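Local atomic coordinates of structural protein ORF273 (Acidianus two-tailed virus, PDB entry 4ART), a protein that is a structural component of the virion, thermostable and acid-stable, whose precise role in the virus particle is not established. Residues Phe102-Pro111 against Tyr139-Phe147. Sequence-based numbering, arbitrary orientation.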
loop_
_atom_site.group_PDB
_atom_site.type_symbol
_atom_site.label_atom_id
_atom_site.label_comp_id
_atom_site.label_asym_id
_atom_site.label_seq_id
_atom_site.Cartn_x
_atom_site.Cartn_y
_atom_site.Cartn_z
ATOM N N PHE A 102 -8.963 -7.388 -6.744
ATOM C CA PHE A 102 -10.302 -6.946 -6.361
ATOM C C PHE A 102 -10.862 -7.876 -5.275
ATOM O O PHE A 102 -11.259 -7.404 -4.218
ATOM C CB PHE A 102 -11.235 -6.942 -7.601
ATOM C CG PHE A 102 -12.695 -6.654 -7.338
ATOM C CD1 PHE A 102 -13.102 -5.416 -6.845
ATOM C CD2 PHE A 102 -13.669 -7.585 -7.661
ATOM C CE1 PHE A 102 -14.453 -5.142 -6.626
ATOM C CE2 PHE A 102 -15.024 -7.304 -7.444
ATOM C CZ PHE A 102 -15.405 -6.086 -6.933
ATOM N N LEU A 103 -10.832 -9.192 -5.512
ATOM C CA LEU A 103 -11.334 -10.185 -4.543
ATOM C C LEU A 103 -10.523 -10.170 -3.259
ATOM O O LEU A 103 -11.090 -10.215 -2.168
ATOM C CB LEU A 103 -11.349 -11.587 -5.165
ATOM C CG LEU A 103 -12.290 -11.809 -6.343
ATOM C CD1 LEU A 103 -12.188 -13.243 -6.809
ATOM C CD2 LEU A 103 -13.747 -11.439 -5.999
ATOM N N PHE A 104 -9.200 -10.017 -3.385
ATOM C CA PHE A 104 -8.334 -9.938 -2.214
ATOM C C PHE A 104 -8.631 -8.682 -1.368
ATOM O O PHE A 104 -8.713 -8.761 -0.146
ATOM C CB PHE A 104 -6.856 -10.044 -2.612
ATOM C CG PHE A 104 -5.935 -9.916 -1.441
ATOM C CD1 PHE A 104 -5.721 -10.996 -0.586
ATOM C CD2 PHE A 104 -5.298 -8.714 -1.174
ATOM C CE1 PHE A 104 -4.915 -10.864 0.541
ATOM C CE2 PHE A 104 -4.454 -8.599 -0.070
ATOM C CZ PHE A 104 -4.262 -9.679 0.779
ATOM N N ASP A 105 -8.797 -7.533 -2.021
ATOM C CA ASP A 105 -9.133 -6.280 -1.357
ATOM C C ASP A 105 -10.488 -6.380 -0.644
ATOM O O ASP A 105 -10.606 -5.865 0.448
ATOM C CB ASP A 105 -9.152 -5.115 -2.364
ATOM C CG ASP A 105 -7.788 -4.675 -2.887
ATOM O OD1 ASP A 105 -6.766 -5.336 -2.538
ATOM O OD2 ASP A 105 -7.745 -3.709 -3.683
ATOM N N ILE A 106 -11.490 -7.081 -1.247
ATOM C CA ILE A 106 -12.847 -7.325 -0.696
ATOM C C ILE A 106 -12.755 -8.132 0.601
ATOM O O ILE A 106 -13.364 -7.780 1.609
ATOM C CB ILE A 106 -13.734 -8.137 -1.711
ATOM C CG1 ILE A 106 -14.152 -7.325 -2.929
ATOM C CG2 ILE A 106 -14.968 -8.800 -1.042
ATOM C CD1 ILE A 106 -14.912 -8.202 -3.970
ATOM N N ASP A 107 -12.030 -9.253 0.525
ATOM C CA ASP A 107 -11.902 -10.254 1.579
ATOM C C ASP A 107 -10.896 -9.925 2.707
ATOM O O ASP A 107 -11.089 -10.366 3.844
ATOM C CB ASP A 107 -11.683 -11.648 0.934
ATOM C CG ASP A 107 -12.789 -12.060 -0.038
ATOM O OD1 ASP A 107 -13.985 -11.802 0.272
ATOM O OD2 ASP A 107 -12.463 -12.656 -1.099
ATOM N N TYR A 108 -9.884 -9.071 2.417
ATOM C CA TYR A 108 -8.824 -8.661 3.354
ATOM C C TYR A 108 -8.518 -7.161 3.377
ATOM O O TYR A 108 -7.512 -6.762 3.961
ATOM C CB TYR A 108 -7.511 -9.396 3.033
ATOM C CG TYR A 108 -7.570 -10.900 3.173
ATOM C CD1 TYR A 108 -7.999 -11.701 2.119
ATOM C CD2 TYR A 108 -7.152 -11.527 4.342
ATOM C CE1 TYR A 108 -8.059 -13.086 2.241
ATOM C CE2 TYR A 108 -7.174 -12.917 4.465
ATOM C CZ TYR A 108 -7.635 -13.692 3.412
ATOM O OH TYR A 108 -7.657 -15.062 3.517
ATOM N N GLY A 109 -9.376 -6.345 2.776
ATOM C CA GLY A 109 -9.192 -4.901 2.697
ATOM C C GLY A 109 -9.488 -4.174 3.986
ATOM O O GLY A 109 -10.305 -3.237 4.022
ATOM N N LEU A 110 -8.763 -4.579 5.045
ATOM C CA LEU A 110 -8.891 -3.987 6.356
ATOM C C LEU A 110 -8.395 -2.566 6.334
ATOM O O LEU A 110 -7.451 -2.248 5.624
ATOM C CB LEU A 110 -8.068 -4.778 7.385
ATOM C CG LEU A 110 -8.773 -5.989 7.996
ATOM C CD1 LEU A 110 -7.804 -6.880 8.670
ATOM C CD2 LEU A 110 -9.809 -5.572 8.996
ATOM N N PRO A 111 -8.992 -1.700 7.146
ATOM C CA PRO A 111 -8.438 -0.351 7.285
ATOM C C PRO A 111 -7.023 -0.415 7.788
ATOM O O PRO A 111 -6.605 -1.367 8.449
ATOM C CB PRO A 111 -9.273 0.277 8.391
ATOM C CG PRO A 111 -9.947 -0.843 9.052
ATOM C CD PRO A 111 -10.114 -1.933 8.073
ATOM N N TYR A 139 -18.109 3.922 11.950
ATOM C CA TYR A 139 -17.742 2.992 10.892
ATOM C C TYR A 139 -16.596 3.366 10.014
ATOM O O TYR A 139 -16.372 4.537 9.705
ATOM C CB TYR A 139 -18.960 2.711 9.994
ATOM C CG TYR A 139 -20.121 2.033 10.699
ATOM C CD1 TYR A 139 -20.132 0.660 10.897
ATOM C CD2 TYR A 139 -21.242 2.761 11.098
ATOM C CE1 TYR A 139 -21.219 0.025 11.504
ATOM C CE2 TYR A 139 -22.331 2.141 11.716
ATOM C CZ TYR A 139 -22.314 0.770 11.922
ATOM O OH TYR A 139 -23.368 0.126 12.539
ATOM N N TYR A 140 -15.870 2.330 9.594
ATOM C CA TYR A 140 -14.830 2.439 8.599
ATOM C C TYR A 140 -15.355 1.682 7.378
ATOM O O TYR A 140 -15.752 0.523 7.490
ATOM C CB TYR A 140 -13.465 1.885 9.072
ATOM C CG TYR A 140 -12.501 1.739 7.902
ATOM C CD1 TYR A 140 -11.795 2.825 7.418
ATOM C CD2 TYR A 140 -12.389 0.533 7.210
ATOM C CE1 TYR A 140 -10.970 2.710 6.294
ATOM C CE2 TYR A 140 -11.593 0.412 6.076
ATOM C CZ TYR A 140 -10.871 1.495 5.629
ATOM O OH TYR A 140 -10.053 1.302 4.538
ATOM N N ILE A 141 -15.380 2.353 6.220
ATOM C CA ILE A 141 -15.914 1.737 4.994
ATOM C C ILE A 141 -14.837 1.646 3.920
ATOM O O ILE A 141 -14.189 2.634 3.594
ATOM C CB ILE A 141 -17.194 2.473 4.479
ATOM C CG1 ILE A 141 -18.258 2.581 5.585
ATOM C CG2 ILE A 141 -17.744 1.819 3.219
ATOM C CD1 ILE A 141 -19.553 3.368 5.192
ATOM N N HIS A 142 -14.663 0.452 3.377
ATOM C CA HIS A 142 -13.739 0.214 2.289
ATOM C C HIS A 142 -14.545 -0.154 1.073
ATOM O O HIS A 142 -15.239 -1.173 1.095
ATOM C CB HIS A 142 -12.725 -0.887 2.640
ATOM C CG HIS A 142 -11.624 -1.040 1.608
ATOM N ND1 HIS A 142 -10.912 -2.205 1.504
ATOM C CD2 HIS A 142 -11.111 -0.150 0.706
ATOM C CE1 HIS A 142 -10.024 -2.020 0.531
ATOM N NE2 HIS A 142 -10.102 -0.807 0.015
ATOM N N ALA A 143 -14.536 0.731 0.057
ATOM C CA ALA A 143 -15.237 0.534 -1.213
ATOM C C ALA A 143 -14.215 0.169 -2.264
ATOM O O ALA A 143 -13.180 0.811 -2.343
ATOM C CB ALA A 143 -15.993 1.789 -1.617
ATOM N N VAL A 144 -14.461 -0.902 -3.015
ATOM C CA VAL A 144 -13.529 -1.343 -4.062
ATOM C C VAL A 144 -14.246 -1.386 -5.389
ATOM O O VAL A 144 -15.284 -2.039 -5.510
ATOM C CB VAL A 144 -12.799 -2.690 -3.743
ATOM C CG1 VAL A 144 -11.632 -2.935 -4.704
ATOM C CG2 VAL A 144 -12.319 -2.734 -2.291
ATOM N N VAL A 145 -13.730 -0.649 -6.363
ATOM C CA VAL A 145 -14.300 -0.622 -7.705
ATOM C C VAL A 145 -13.371 -1.363 -8.669
ATOM O O VAL A 145 -12.169 -1.063 -8.729
ATOM C CB VAL A 145 -14.627 0.808 -8.193
ATOM C CG1 VAL A 145 -15.462 0.770 -9.466
ATOM C CG2 VAL A 145 -15.347 1.606 -7.112
ATOM N N GLU A 146 -13.934 -2.342 -9.391
ATOM C CA GLU A 146 -13.245 -3.136 -10.406
ATOM C C GLU A 146 -13.577 -2.581 -11.805
ATOM O O GLU A 146 -14.756 -2.500 -12.161
ATOM C CB GLU A 146 -13.631 -4.629 -10.286
ATOM C CG GLU A 146 -13.321 -5.497 -11.495
ATOM C CD GLU A 146 -11.862 -5.772 -11.808
ATOM O OE1 GLU A 146 -10.985 -5.519 -10.948
ATOM O OE2 GLU A 146 -11.602 -6.262 -12.930
ATOM N N PHE A 147 -12.533 -2.204 -12.591
ATOM C CA PHE A 147 -12.688 -1.686 -13.963
ATOM C C PHE A 147 -12.470 -2.724 -15.060
ATOM O O PHE A 147 -11.629 -3.602 -14.913
ATOM C CB PHE A 147 -11.799 -0.464 -14.187
ATOM C CG PHE A 147 -12.428 0.803 -13.669
ATOM C CD1 PHE A 147 -12.354 1.132 -12.321
ATOM C CD2 PHE A 147 -13.145 1.637 -14.513
ATOM C CE1 PHE A 147 -12.971 2.285 -11.834
ATOM C CE2 PHE A 147 -13.757 2.792 -14.027
ATOM C CZ PHE A 147 -13.668 3.110 -12.690
#
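The ring of F102 lies between two aliphatic groups. Over the centre of one face sits CB of E146, a CH-pi contact with CB 3.6 Å from the F102 ring centroid. CD1 of I106, one turn on in the same helix, covers the opposite face toward the rim. The ring edge meets the strand backbone near V144, where F102 CE1 is 3.4 Å from V144 O. With CG of F102 anti to the backbone N (chi1 173°), the ring drops from the helix onto the strand. At the other end of the contact, P111 lies over one face of the Y140 ring, and its CG is 3.4 Å from Y140 CD2. G109 O is near the plane of that ring, at its edge.

Helix segment 102-108 and strand 139-146 run nearly antiparallel, at 167°, with their axes 8.9 Å apart at closest approach. Helix 99-108 packs on one face of a seven-stranded mixed sheet, in which strand 139-146 is flanked by strands 87-96 and 154-161. The side chains of Y140, H142, V144 and E146 alternate with those that leave the strand on its other face. The fold was described as new for this viral protein.

Between the two aromatic ends, V144 meets both F102 and D105. Its CG1 is 3.6 Å from F102 CD1, and its CG2 is 4.0 Å from D105 CB. V144 CG2 also covers one face of the H142 ring, toward the rim. H142 ND1 donates a weak, bent hydrogen bond to G109 O, at 2.8 Å and 123°. G109 is the centre of an inverse gamma turn. H142 NE2 is hydrogen-bonded to D94 OD2 and Y140 OH to E92 OE1, both on the adjacent strand 87-96.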